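Local coordinates for protein lipase (PDB 6A0W) that probably hydrolyses ester bonds of triacylglycerols, as a secreted fungal lipase of the class 3 family with an alpha/beta-hydrolase fold, at residues T45-V50 with K165-G170; S141-V146 with G175-L180; G203-G208 with D231-V236. One frame throughout, in Å; residues are numbered along the deposited sequence.

Contact 1: residues T45-V50 with K165-G170; sequences TNYAGV and KVIVTG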
ATOM      1  N   THR A  45      -3.611  10.190  -5.731  1.00 34.04           N
ATOM      2  CA  THR A  45      -2.398  10.970  -5.592  1.00 31.69           C
ATOM      3  C   THR A  45      -2.292  11.429  -4.151  1.00 28.29           C
ATOM      4  O   THR A  45      -1.191  11.495  -3.586  1.00 30.08           O
ATOM      5  CB  THR A  45      -2.398  12.196  -6.561  1.00 28.40           C
ATOM      6  OG1 THR A  45      -2.360  11.724  -7.909  1.00 31.45           O
ATOM      7  CG2 THR A  45      -1.211  13.069  -6.348  1.00 29.71           C
ATOM      8  N   ASN A  46      -3.412  11.880  -3.605  1.00 28.21           N
ATOM      9  CA  ASN A  46      -3.381  12.516  -2.281  1.00 34.03           C
ATOM     10  C   ASN A  46      -2.966  11.502  -1.166  1.00 37.64           C
ATOM     11  O   ASN A  46      -2.093  11.778  -0.336  1.00 34.64           O
ATOM     12  CB  ASN A  46      -4.712  13.213  -2.013  1.00 37.50           C
ATOM     13  CG  ASN A  46      -4.808  14.605  -2.701  1.00 65.00           C
ATOM     14  OD1 ASN A  46      -5.199  15.575  -2.067  1.00 80.34           O
ATOM     15  ND2 ASN A  46      -4.376  14.718  -3.973  1.00 61.98           N
ATOM     16  N   TYR A  47      -3.491  10.288  -1.261  1.00 30.78           N
ATOM     17  CA  TYR A  47      -3.141   9.201  -0.359  1.00 31.18           C
ATOM     18  C   TYR A  47      -1.765   8.586  -0.637  1.00 35.31           C
ATOM     19  O   TYR A  47      -1.107   8.112   0.302  1.00 30.25           O
ATOM     20  CB  TYR A  47      -4.266   8.149  -0.377  1.00 31.95           C
ATOM     21  CG  TYR A  47      -5.616   8.715   0.077  1.00 26.89           C
ATOM     22  CD1 TYR A  47      -5.677   9.671   1.095  1.00 33.32           C
ATOM     23  CD2 TYR A  47      -6.807   8.280  -0.473  1.00 29.37           C
ATOM     24  CE1 TYR A  47      -6.881  10.193   1.521  1.00 35.20           C
ATOM     25  CE2 TYR A  47      -8.024   8.779  -0.038  1.00 28.95           C
ATOM     26  CZ  TYR A  47      -8.050   9.686   0.994  1.00 35.11           C
ATOM     27  OH  TYR A  47      -9.217  10.269   1.363  1.00 31.27           O
ATOM     28  N   ALA A  48      -1.294   8.655  -1.884  1.00 29.11           N
ATOM     29  CA  ALA A  48       0.098   8.368  -2.192  1.00 28.62           C
ATOM     30  C   ALA A  48       1.045   9.352  -1.531  1.00 28.89           C
ATOM     31  O   ALA A  48       2.146   9.000  -1.071  1.00 30.69           O
ATOM     32  CB  ALA A  48       0.346   8.333  -3.691  1.00 31.16           C
ATOM     33  N   GLY A  49       0.621  10.598  -1.485  1.00 29.59           N
ATOM     34  CA  GLY A  49       1.411  11.607  -0.834  1.00 28.55           C
ATOM     35  C   GLY A  49       1.506  11.345   0.637  1.00 32.35           C
ATOM     36  O   GLY A  49       2.582  11.527   1.217  1.00 32.44           O
ATOM     37  N   VAL A  50       0.378  11.006   1.270  1.00 31.65           N
ATOM     38  CA  VAL A  50       0.415  10.689   2.703  1.00 28.57           C
ATOM     39  C   VAL A  50       1.339   9.509   3.015  1.00 24.63           C
ATOM     40  O   VAL A  50       2.214   9.548   3.882  1.00 29.97           O
ATOM     41  CB  VAL A  50      -1.000  10.423   3.246  1.00 32.72           C
ATOM     42  CG1 VAL A  50      -0.942  10.092   4.744  1.00 28.83           C
ATOM     43  CG2 VAL A  50      -1.881  11.645   3.032  1.00 29.77           C
ATOM     44  N   LYS A 165     -13.928   9.400   8.624  1.00 37.46           N
ATOM     45  CA  LYS A 165     -13.553   8.141   7.999  1.00 34.45           C
ATOM     46  C   LYS A 165     -12.105   7.794   8.311  1.00 31.35           C
ATOM     47  O   LYS A 165     -11.311   8.662   8.597  1.00 35.27           O
ATOM     48  CB  LYS A 165     -13.743   8.223   6.500  1.00 39.38           C
ATOM     49  CG  LYS A 165     -12.783   9.160   5.830  1.00 43.74           C
ATOM     50  CD  LYS A 165     -13.123   9.225   4.358  1.00 50.89           C
ATOM     51  CE  LYS A 165     -12.353  10.341   3.689  1.00 51.21           C
ATOM     52  NZ  LYS A 165     -12.849  10.443   2.293  1.00 59.68           N
ATOM     53  N   VAL A 166     -11.783   6.515   8.228  1.00 29.90           N
ATOM     54  CA  VAL A 166     -10.447   6.031   8.431  1.00 29.64           C
ATOM     55  C   VAL A 166      -9.849   5.574   7.100  1.00 36.73           C
ATOM     56  O   VAL A 166     -10.423   4.729   6.387  1.00 29.78           O
ATOM     57  CB  VAL A 166     -10.489   4.843   9.424  1.00 31.68           C
ATOM     58  CG1 VAL A 166      -9.134   4.196   9.562  1.00 28.75           C
ATOM     59  CG2 VAL A 166     -10.998   5.313  10.782  1.00 33.84           C
ATOM     60  N   ILE A 167      -8.695   6.161   6.765  1.00 35.92           N
ATOM     61  CA  ILE A 167      -7.946   5.830   5.568  1.00 28.19           C
ATOM     62  C   ILE A 167      -6.657   5.153   6.004  1.00 28.25           C
ATOM     63  O   ILE A 167      -5.893   5.708   6.787  1.00 30.69           O
ATOM     64  CB  ILE A 167      -7.533   7.128   4.812  1.00 30.47           C
ATOM     65  CG1 ILE A 167      -8.746   7.898   4.262  1.00 33.56           C
ATOM     66  CG2 ILE A 167      -6.556   6.809   3.696  1.00 31.48           C
ATOM     67  CD1 ILE A 167      -9.469   7.276   3.079  1.00 32.51           C
ATOM     68  N   VAL A 168      -6.406   3.941   5.527  1.00 26.06           N
ATOM     69  CA  VAL A 168      -5.165   3.269   5.854  1.00 27.45           C
ATOM     70  C   VAL A 168      -4.294   3.252   4.584  1.00 31.73           C
ATOM     71  O   VAL A 168      -4.752   2.775   3.551  1.00 28.99           O
ATOM     72  CB  VAL A 168      -5.389   1.810   6.305  1.00 29.95           C
ATOM     73  CG1 VAL A 168      -4.102   1.251   6.865  1.00 34.70           C
ATOM     74  CG2 VAL A 168      -6.528   1.675   7.317  1.00 31.60           C
ATOM     75  N   THR A 169      -3.080   3.800   4.650  1.00 29.39           N
ATOM     76  CA  THR A 169      -2.262   3.950   3.441  1.00 32.38           C
ATOM     77  C   THR A 169      -0.802   3.551   3.658  1.00 30.35           C
ATOM     78  O   THR A 169      -0.297   3.589   4.774  1.00 27.51           O
ATOM     79  CB  THR A 169      -2.389   5.387   2.834  1.00 33.23           C
ATOM     80  OG1 THR A 169      -1.727   5.422   1.566  1.00 35.59           O
ATOM     81  CG2 THR A 169      -1.754   6.432   3.729  1.00 33.39           C
ATOM     82  N   GLY A 170      -0.194   2.971   2.627  1.00 27.38           N
ATOM     83  CA  GLY A 170       1.225   2.690   2.642  1.00 27.63           C
ATOM     84  C   GLY A 170       1.791   2.440   1.263  1.00 25.05           C
ATOM     85  O   GLY A 170       1.061   1.996   0.365  1.00 26.31           O
TER
HETATM   86  O   HOH W   1     -11.422   8.919   0.474  1.00 51.24           O
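Tyr47 lays its ring over Ile167, and this pair forms the apolar centre of the contact between helix 45-50 and strand 165-170. The methyl CG2 of Ile167 sits over the centre of one ring face, 4.0 Å from the centroid and 12° off the ring normal. This is a CH-pi contact. The other branch of Ile167 follows the ring outward, and its CD1 comes to 3.5 Å from Tyr47 CZ. The two side chains cross at about a right angle. With CG1 anti to the carbonyl carbon (chi1 -66°), both branches of Ile167 lie against the ring.

Beyond the ring, Tyr47 OH and Lys165 NZ are joined through water 1. The water lies in the ring plane, 2.7 Å from Tyr47 OH, and accepts from Lys165 NZ at 2.8 Å. Lys165 reaches it with a chain extended beyond CG. At the other end of the contact, Thr169 OG1 lies 3.0 Å from Tyr47 O. Its proton may go there or to Tyr200 O, which is also within reach. Thr169 CG2 packs on Val50 CG1 at 3.9 Å.

Tyr200 of the neighbouring strand 197-202 also meets the Tyr47 ring, with planes at about 55°. Strand 102-108, on the other side of strand 165-171, adds Thr106 beside Val50 and Thr169. The helix packs on one face of the sheet at this strand. Apolar contact holds the face of the Tyr47 ring, while water ties its hydroxyl to a lysine. The ring is thus held at both face and edge.

Contact 2: residues S141-V146 with G175-L180; sequences SSYNQV and GAQALL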
ATOM      1  N   SER A 141       4.482 -10.999  11.018  1.00 35.08           N
ATOM      2  CA  SER A 141       5.265 -10.713  12.252  1.00 39.72           C
ATOM      3  C   SER A 141       5.438  -9.237  12.516  1.00 33.60           C
ATOM      4  O   SER A 141       5.228  -8.775  13.636  1.00 34.76           O
ATOM      5  CB  SER A 141       6.666 -11.332  12.215  1.00 41.60           C
ATOM      6  OG  SER A 141       6.938 -11.849  10.936  1.00 64.66           O
ATOM      7  N   SER A 142       5.712  -8.476  11.461  1.00 32.18           N
ATOM      8  CA  SER A 142       5.837  -7.034  11.623  1.00 32.31           C
ATOM      9  C   SER A 142       4.522  -6.426  12.081  1.00 34.91           C
ATOM     10  O   SER A 142       4.487  -5.599  13.012  1.00 34.25           O
ATOM     11  CB  SER A 142       6.339  -6.358  10.330  1.00 34.04           C
ATOM     12  OG  SER A 142       7.518  -6.951   9.849  1.00 32.01           O
ATOM     13  N   TYR A 143       3.426  -6.891  11.479  1.00 32.53           N
ATOM     14  CA  TYR A 143       2.131  -6.395  11.863  1.00 32.70           C
ATOM     15  C   TYR A 143       1.897  -6.655  13.350  1.00 33.21           C
ATOM     16  O   TYR A 143       1.390  -5.776  14.072  1.00 33.83           O
ATOM     17  CB  TYR A 143       0.983  -7.001  11.007  1.00 30.46           C
ATOM     18  CG  TYR A 143      -0.356  -6.408  11.386  1.00 29.28           C
ATOM     19  CD1 TYR A 143      -0.604  -5.068  11.163  1.00 30.89           C
ATOM     20  CD2 TYR A 143      -1.264  -7.127  12.145  1.00 30.71           C
ATOM     21  CE1 TYR A 143      -1.724  -4.444  11.638  1.00 32.03           C
ATOM     22  CE2 TYR A 143      -2.420  -6.525  12.626  1.00 32.54           C
ATOM     23  CZ  TYR A 143      -2.639  -5.182  12.372  1.00 35.42           C
ATOM     24  OH  TYR A 143      -3.736  -4.514  12.874  1.00 31.36           O
ATOM     25  N   ASN A 144       2.171  -7.881  13.785  1.00 35.11           N
ATOM     26  CA  ASN A 144       1.881  -8.240  15.185  1.00 38.44           C
ATOM     27  C   ASN A 144       2.724  -7.447  16.201  1.00 37.33           C
ATOM     28  O   ASN A 144       2.268  -7.222  17.322  1.00 42.80           O
ATOM     29  CB  ASN A 144       2.016  -9.754  15.387  1.00 35.32           C
ATOM     30  CG  ASN A 144       0.802 -10.515  14.871  1.00 30.58           C
ATOM     31  OD1 ASN A 144      -0.293 -10.105  15.095  1.00 36.44           O
ATOM     32  ND2 ASN A 144       1.012 -11.585  14.130  1.00 37.33           N
ATOM     33  N   GLN A 145       3.842  -6.868  15.769  1.00 37.27           N
ATOM     34  CA  GLN A 145       4.561  -5.881  16.591  1.00 37.98           C
ATOM     35  C   GLN A 145       3.870  -4.535  16.637  1.00 45.05           C
ATOM     36  O   GLN A 145       3.677  -3.962  17.712  1.00 49.72           O
ATOM     37  CB  GLN A 145       5.994  -5.665  16.102  1.00 38.91           C
ATOM     38  CG  GLN A 145       6.886  -6.896  16.134  1.00 42.40           C
ATOM     39  CD  GLN A 145       7.062  -7.399  17.572  1.00 63.57           C
ATOM     40  OE1 GLN A 145       7.389  -6.617  18.483  1.00 52.17           O
ATOM     41  NE2 GLN A 145       6.616  -8.627  17.817  1.00 52.52           N
ATOM     42  N   VAL A 146       3.436  -4.025  15.493  1.00 34.58           N
ATOM     43  CA  VAL A 146       2.958  -2.636  15.479  1.00 30.63           C
ATOM     44  C   VAL A 146       1.496  -2.487  15.885  1.00 34.95           C
ATOM     45  O   VAL A 146       1.073  -1.375  16.299  1.00 33.24           O
ATOM     46  CB  VAL A 146       3.232  -1.919  14.131  1.00 31.84           C
ATOM     47  CG1 VAL A 146       4.736  -1.872  13.881  1.00 36.48           C
ATOM     48  CG2 VAL A 146       2.512  -2.621  12.996  1.00 31.55           C
ATOM     49  N   GLY A 175       2.532  -0.973   2.396  1.00 25.92           N
ATOM     50  CA  GLY A 175       1.223  -1.284   1.816  1.00 29.33           C
ATOM     51  C   GLY A 175       0.726  -2.625   2.339  1.00 29.17           C
ATOM     52  O   GLY A 175      -0.446  -2.750   2.644  1.00 30.02           O
ATOM     53  N   ALA A 176       1.643  -3.565   2.576  1.00 31.04           N
ATOM     54  CA  ALA A 176       1.284  -4.817   3.186  1.00 28.15           C
ATOM     55  C   ALA A 176       0.741  -4.608   4.579  1.00 29.60           C
ATOM     56  O   ALA A 176      -0.295  -5.186   4.907  1.00 29.85           O
ATOM     57  CB  ALA A 176       2.430  -5.787   3.203  1.00 29.05           C
ATOM     58  N   GLN A 177       1.388  -3.757   5.376  1.00 29.00           N
ATOM     59  CA  GLN A 177       0.876  -3.404   6.693  1.00 24.77           C
ATOM     60  C   GLN A 177      -0.486  -2.726   6.623  1.00 31.93           C
ATOM     61  O   GLN A 177      -1.390  -2.974   7.443  1.00 26.76           O
ATOM     62  CB  GLN A 177       1.879  -2.505   7.414  1.00 24.37           C
ATOM     63  CG  GLN A 177       3.252  -3.144   7.644  1.00 27.42           C
ATOM     64  CD  GLN A 177       3.120  -4.412   8.470  1.00 32.19           C
ATOM     65  OE1 GLN A 177       2.410  -4.363   9.461  1.00 31.26           O
ATOM     66  NE2 GLN A 177       3.564  -5.561   7.942  1.00 26.15           N
ATOM     67  N   ALA A 178      -0.656  -1.863   5.620  1.00 29.81           N
ATOM     68  CA  ALA A 178      -1.930  -1.171   5.437  1.00 25.84           C
ATOM     69  C   ALA A 178      -3.092  -2.160   5.280  1.00 25.49           C
ATOM     70  O   ALA A 178      -4.136  -1.995   5.909  1.00 27.12           O
ATOM     71  CB  ALA A 178      -1.867  -0.227   4.225  1.00 30.50           C
ATOM     72  N   LEU A 179      -2.903  -3.158   4.422  1.00 23.24           N
ATOM     73  CA  LEU A 179      -3.954  -4.111   4.112  1.00 27.05           C
ATOM     74  C   LEU A 179      -4.250  -4.967   5.371  1.00 27.42           C
ATOM     75  O   LEU A 179      -5.397  -5.131   5.769  1.00 27.28           O
ATOM     76  CB  LEU A 179      -3.466  -5.041   3.009  1.00 22.09           C
ATOM     77  CG  LEU A 179      -4.413  -6.171   2.657  1.00 26.67           C
ATOM     78  CD1 LEU A 179      -5.762  -5.596   2.247  1.00 30.26           C
ATOM     79  CD2 LEU A 179      -3.836  -7.020   1.532  1.00 27.50           C
ATOM     80  N   LEU A 180      -3.191  -5.367   6.067  1.00 27.75           N
ATOM     81  CA  LEU A 180      -3.359  -6.168   7.298  1.00 28.72           C
ATOM     82  C   LEU A 180      -4.026  -5.355   8.395  1.00 27.47           C
ATOM     83  O   LEU A 180      -5.020  -5.805   8.992  1.00 29.69           O
ATOM     84  CB  LEU A 180      -2.018  -6.749   7.750  1.00 26.64           C
ATOM     85  CG  LEU A 180      -1.377  -7.808   6.833  1.00 28.36           C
ATOM     86  CD1 LEU A 180       0.047  -8.172   7.278  1.00 33.29           C
ATOM     87  CD2 LEU A 180      -2.222  -9.063   6.760  1.00 29.78           C
TER
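Gln177 meets Tyr143 at the ring edge where helices 141-146 and 175-180 cross, and the two side chains cross obliquely. The axes of the two segments approach to 10.0 Å, with a crossing angle of -64°. The amide oxygen of Gln177 lies in the plane of the ring, and the ring and amide planes are 29° apart. Gln177 OE1 also comes within 3.2 Å of Tyr143 CA and 3.4 Å of Tyr143 CB. This is van der Waals contact, and no hydrogen bond crosses between the two segments. The glutamine gets there by a bend at chi2 (-59°), which brings its amide nearer the other helix. Its amide nitrogen, NE2, lies 3.7 Å from Ser142 CB and is hydrogen-bonded to Phe139 O, near the start of the same helix as Ser142.

Leu180 takes a face of the tyrosine ring. Its CB stands 4.3 Å from the centroid, shifted toward the rim. The two side chains slide past each other in opposite directions. Tyr143 swings its ring away from its own backbone N and over Leu180 CB, and its OH is hydrogen-bonded to Tyr150 OH and Asp184 OD2. Val146 CG2 completes the contact at 3.9 Å from Gln177 OE1.

Helix 137-160 thus crosses helix 173-188, which follows the probable nucleophile elbow. Thr90 of strand 90-97 touches Ser142, Val146 and Gln177. Phe107 of strand 102-108 lies against Val146 and Gln177, while Ala178 turns from this contact to strand 197-202.

Contact 3: residues G203-G208 with D231-V236; sequences GCPRVG and DIVPHV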
ATOM      1  N   GLY A 203       2.604   0.565  -4.912  1.00 25.10           N
ATOM      2  CA  GLY A 203       3.668  -0.438  -4.968  1.00 29.28           C
ATOM      3  C   GLY A 203       3.573  -1.563  -3.924  1.00 31.52           C
ATOM      4  O   GLY A 203       4.581  -2.149  -3.517  1.00 27.41           O
ATOM      5  N   CYS A 204       2.355  -1.975  -3.617  1.00 28.09           N
ATOM      6  CA  CYS A 204       2.107  -3.068  -2.672  1.00 28.51           C
ATOM      7  C   CYS A 204       2.496  -4.437  -3.227  1.00 24.17           C
ATOM      8  O   CYS A 204       2.074  -4.825  -4.332  1.00 27.31           O
ATOM      9  CB  CYS A 204       0.641  -3.083  -2.260  1.00 28.98           C
ATOM     10  SG  CYS A 204       0.327  -4.102  -0.780  1.00 29.25           S
ATOM     11  N   PRO A 205       3.352  -5.170  -2.509  1.00 24.35           N
ATOM     12  CA  PRO A 205       3.563  -6.578  -2.900  1.00 28.87           C
ATOM     13  C   PRO A 205       2.321  -7.448  -2.657  1.00 24.45           C
ATOM     14  O   PRO A 205       1.349  -7.023  -2.018  1.00 28.08           O
ATOM     15  CB  PRO A 205       4.674  -7.048  -1.942  1.00 26.65           C
ATOM     16  CG  PRO A 205       4.424  -6.230  -0.723  1.00 28.77           C
ATOM     17  CD  PRO A 205       4.022  -4.862  -1.230  1.00 29.00           C
ATOM     18  N   ARG A 206       2.341  -8.649  -3.223  1.00 27.99           N
ATOM     19  CA  ARG A 206       1.359  -9.652  -2.834  1.00 27.58           C
ATOM     20  C   ARG A 206       1.569  -9.956  -1.350  1.00 30.84           C
ATOM     21  O   ARG A 206       2.708  -9.909  -0.847  1.00 30.61           O
ATOM     22  CB  ARG A 206       1.463 -10.913  -3.688  1.00 29.33           C
ATOM     23  CG  ARG A 206       1.094 -10.683  -5.154  1.00 32.37           C
ATOM     24  CD  ARG A 206       0.936 -11.971  -5.934  1.00 29.90           C
ATOM     25  NE  ARG A 206       0.695 -11.691  -7.335  1.00 34.10           N
ATOM     26  CZ  ARG A 206       1.634 -11.538  -8.261  1.00 35.07           C
ATOM     27  NH1 ARG A 206       2.903 -11.703  -7.971  1.00 33.89           N
ATOM     28  NH2 ARG A 206       1.302 -11.283  -9.522  1.00 34.86           N
ATOM     29  N   VAL A 207       0.447 -10.137  -0.656  1.00 28.39           N
ATOM     30  CA  VAL A 207       0.439 -10.280   0.780  1.00 29.07           C
ATOM     31  C   VAL A 207       0.035 -11.663   1.294  1.00 34.16           C
ATOM     32  O   VAL A 207       0.614 -12.148   2.277  1.00 31.32           O
ATOM     33  CB  VAL A 207      -0.471  -9.230   1.407  1.00 31.67           C
ATOM     34  CG1 VAL A 207      -0.611  -9.477   2.898  1.00 31.59           C
ATOM     35  CG2 VAL A 207       0.079  -7.841   1.117  1.00 32.57           C
ATOM     36  N   GLY A 208      -0.934 -12.310   0.642  1.00 33.37           N
ATOM     37  CA  GLY A 208      -1.381 -13.628   1.065  1.00 28.95           C
ATOM     38  C   GLY A 208      -1.771 -14.550  -0.064  1.00 30.30           C
ATOM     39  O   GLY A 208      -1.658 -14.174  -1.215  1.00 30.43           O
ATOM     40  N   ASP A 231       6.990  -1.000 -12.072  1.00 31.53           N
ATOM     41  CA  ASP A 231       7.394  -1.308 -10.677  1.00 26.29           C
ATOM     42  C   ASP A 231       7.356  -2.792 -10.417  1.00 29.56           C
ATOM     43  O   ASP A 231       6.321  -3.447 -10.599  1.00 29.58           O
ATOM     44  CB  ASP A 231       6.462  -0.532  -9.722  1.00 27.82           C
ATOM     45  CG  ASP A 231       6.741  -0.791  -8.257  1.00 28.91           C
ATOM     46  OD1 ASP A 231       7.719  -1.508  -7.977  1.00 30.54           O
ATOM     47  OD2 ASP A 231       6.023  -0.193  -7.405  1.00 28.94           O
ATOM     48  N   ILE A 232       8.509  -3.358 -10.057  1.00 29.37           N
ATOM     49  CA  ILE A 232       8.591  -4.797  -9.764  1.00 28.39           C
ATOM     50  C   ILE A 232       7.764  -5.252  -8.563  1.00 26.91           C
ATOM     51  O   ILE A 232       7.323  -6.402  -8.488  1.00 27.27           O
ATOM     52  CB  ILE A 232      10.038  -5.242  -9.570  1.00 28.65           C
ATOM     53  CG1 ILE A 232      10.143  -6.752  -9.582  1.00 32.42           C
ATOM     54  CG2 ILE A 232      10.679  -4.633  -8.332  1.00 27.55           C
ATOM     55  CD1 ILE A 232      11.573  -7.204  -9.701  1.00 42.85           C
ATOM     56  N   VAL A 233       7.581  -4.377  -7.594  1.00 26.90           N
ATOM     57  CA  VAL A 233       7.194  -4.874  -6.278  1.00 29.98           C
ATOM     58  C   VAL A 233       5.788  -5.533  -6.254  1.00 28.89           C
ATOM     59  O   VAL A 233       5.543  -6.501  -5.493  1.00 27.58           O
ATOM     60  CB  VAL A 233       7.354  -3.794  -5.163  1.00 31.36           C
ATOM     61  CG1 VAL A 233       6.935  -4.385  -3.819  1.00 29.01           C
ATOM     62  CG2 VAL A 233       8.812  -3.371  -5.031  1.00 32.86           C
ATOM     63  N   PRO A 234       4.845  -4.995  -7.049  1.00 31.39           N
ATOM     64  CA  PRO A 234       3.532  -5.636  -7.055  1.00 27.26           C
ATOM     65  C   PRO A 234       3.500  -7.000  -7.718  1.00 29.01           C
ATOM     66  O   PRO A 234       2.428  -7.625  -7.815  1.00 32.36           O
ATOM     67  CB  PRO A 234       2.651  -4.629  -7.818  1.00 26.51           C
ATOM     68  CG  PRO A 234       3.276  -3.300  -7.472  1.00 27.60           C
ATOM     69  CD  PRO A 234       4.755  -3.557  -7.417  1.00 27.61           C
ATOM     70  N   HIS A 235       4.642  -7.401  -8.248  1.00 30.67           N
ATOM     71  CA  HIS A 235       4.771  -8.678  -8.906  1.00 33.32           C
ATOM     72  C   HIS A 235       5.561  -9.679  -8.079  1.00 35.55           C
ATOM     73  O   HIS A 235       5.941 -10.721  -8.608  1.00 28.11           O
ATOM     74  CB  HIS A 235       5.429  -8.493 -10.289  1.00 31.46           C
ATOM     75  CG  HIS A 235       4.698  -7.514 -11.148  1.00 31.55           C
ATOM     76  ND1 HIS A 235       3.449  -7.796 -11.664  1.00 30.30           N
ATOM     77  CD2 HIS A 235       4.897  -6.187 -11.343  1.00 30.83           C
ATOM     78  CE1 HIS A 235       2.972  -6.705 -12.250  1.00 36.76           C
ATOM     79  NE2 HIS A 235       3.815  -5.708 -12.051  1.00 32.83           N
ATOM     80  N   VAL A 236       5.788  -9.381  -6.802  1.00 31.28           N
ATOM     81  CA  VAL A 236       6.377 -10.366  -5.895  1.00 29.61           C
ATOM     82  C   VAL A 236       5.538 -10.369  -4.613  1.00 31.14           C
ATOM     83  O   VAL A 236       4.927  -9.358  -4.269  1.00 31.08           O
ATOM     84  CB  VAL A 236       7.851 -10.048  -5.535  1.00 28.34           C
ATOM     85  CG1 VAL A 236       8.709  -9.898  -6.765  1.00 32.67           C
ATOM     86  CG2 VAL A 236       7.932  -8.790  -4.700  1.00 38.19           C
TER
HETATM   87  O   HOH W   2       3.108 -10.429 -11.718  1.00 32.14           O
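Arg206 and Val236 are joined by a backbone hydrogen bond. Arg206 N donates to Val236 O at 2.9 Å. The arginine side chain starts with CG anti to the carbonyl carbon (chi1 -66°) and runs extended to NE. The last torsion (chi4 89°) then turns the guanidinium plane across the chain. Pro234 O lies over one face, 4.0 Å from Arg206 CZ, but is hydrogen-bonded to His245 NE2. Water 2 lies at the edge, in plane, and accepts from Arg206 NH2 at 3.0 Å. The same water is 2.7 Å from His235 ND1. Outside the loops, Arg206 NE forms a salt bridge with Glu267.

Pro205 and Val233 lie side by side, pointing the same way, with Pro205 CD 3.9 Å from Val233 CG1. Val233 CG1 also comes within 3.3 Å of Gly203 O. Asp231 has its CG anti to the backbone N (chi1 178°), which places OD1 for an Asx turn. Val233 N meets OD1 at 2.9 Å, from above the carboxylate plane. Asp231 OD2 is hydrogen-bonded to Tyr287 OH and His284 ND1 and lies 3.4 Å from Gly203 CA. Asp231 is probably the acid of a Ser-His-Asp triad, so these contacts would help orient its carboxylate.

Overall arrangement
Contact 1 packs a helix on a central strand of the alpha/beta-hydrolase sheet, contact 2 joins two helices, and contact 3 joins two loops that follow neighbouring strands. Contacts 1 and 2 have centres 16 Å apart and alternate along the chain. Strand 165-171 serves contact 1, then leads through the probable nucleophile elbow into helix 173-188 of contact 2. They touch where Val168 and Gly170 meet Ala178. Contact 3 comes later in the chain. Its centre is 15 Å from that of contact 2, and they touch through Cys204 and Val207 against Gly175, Ala176 and Leu179. Contacts 1 and 3 do not touch. The three contacts together link the elbow strand and helix to the loop carrying Asp231.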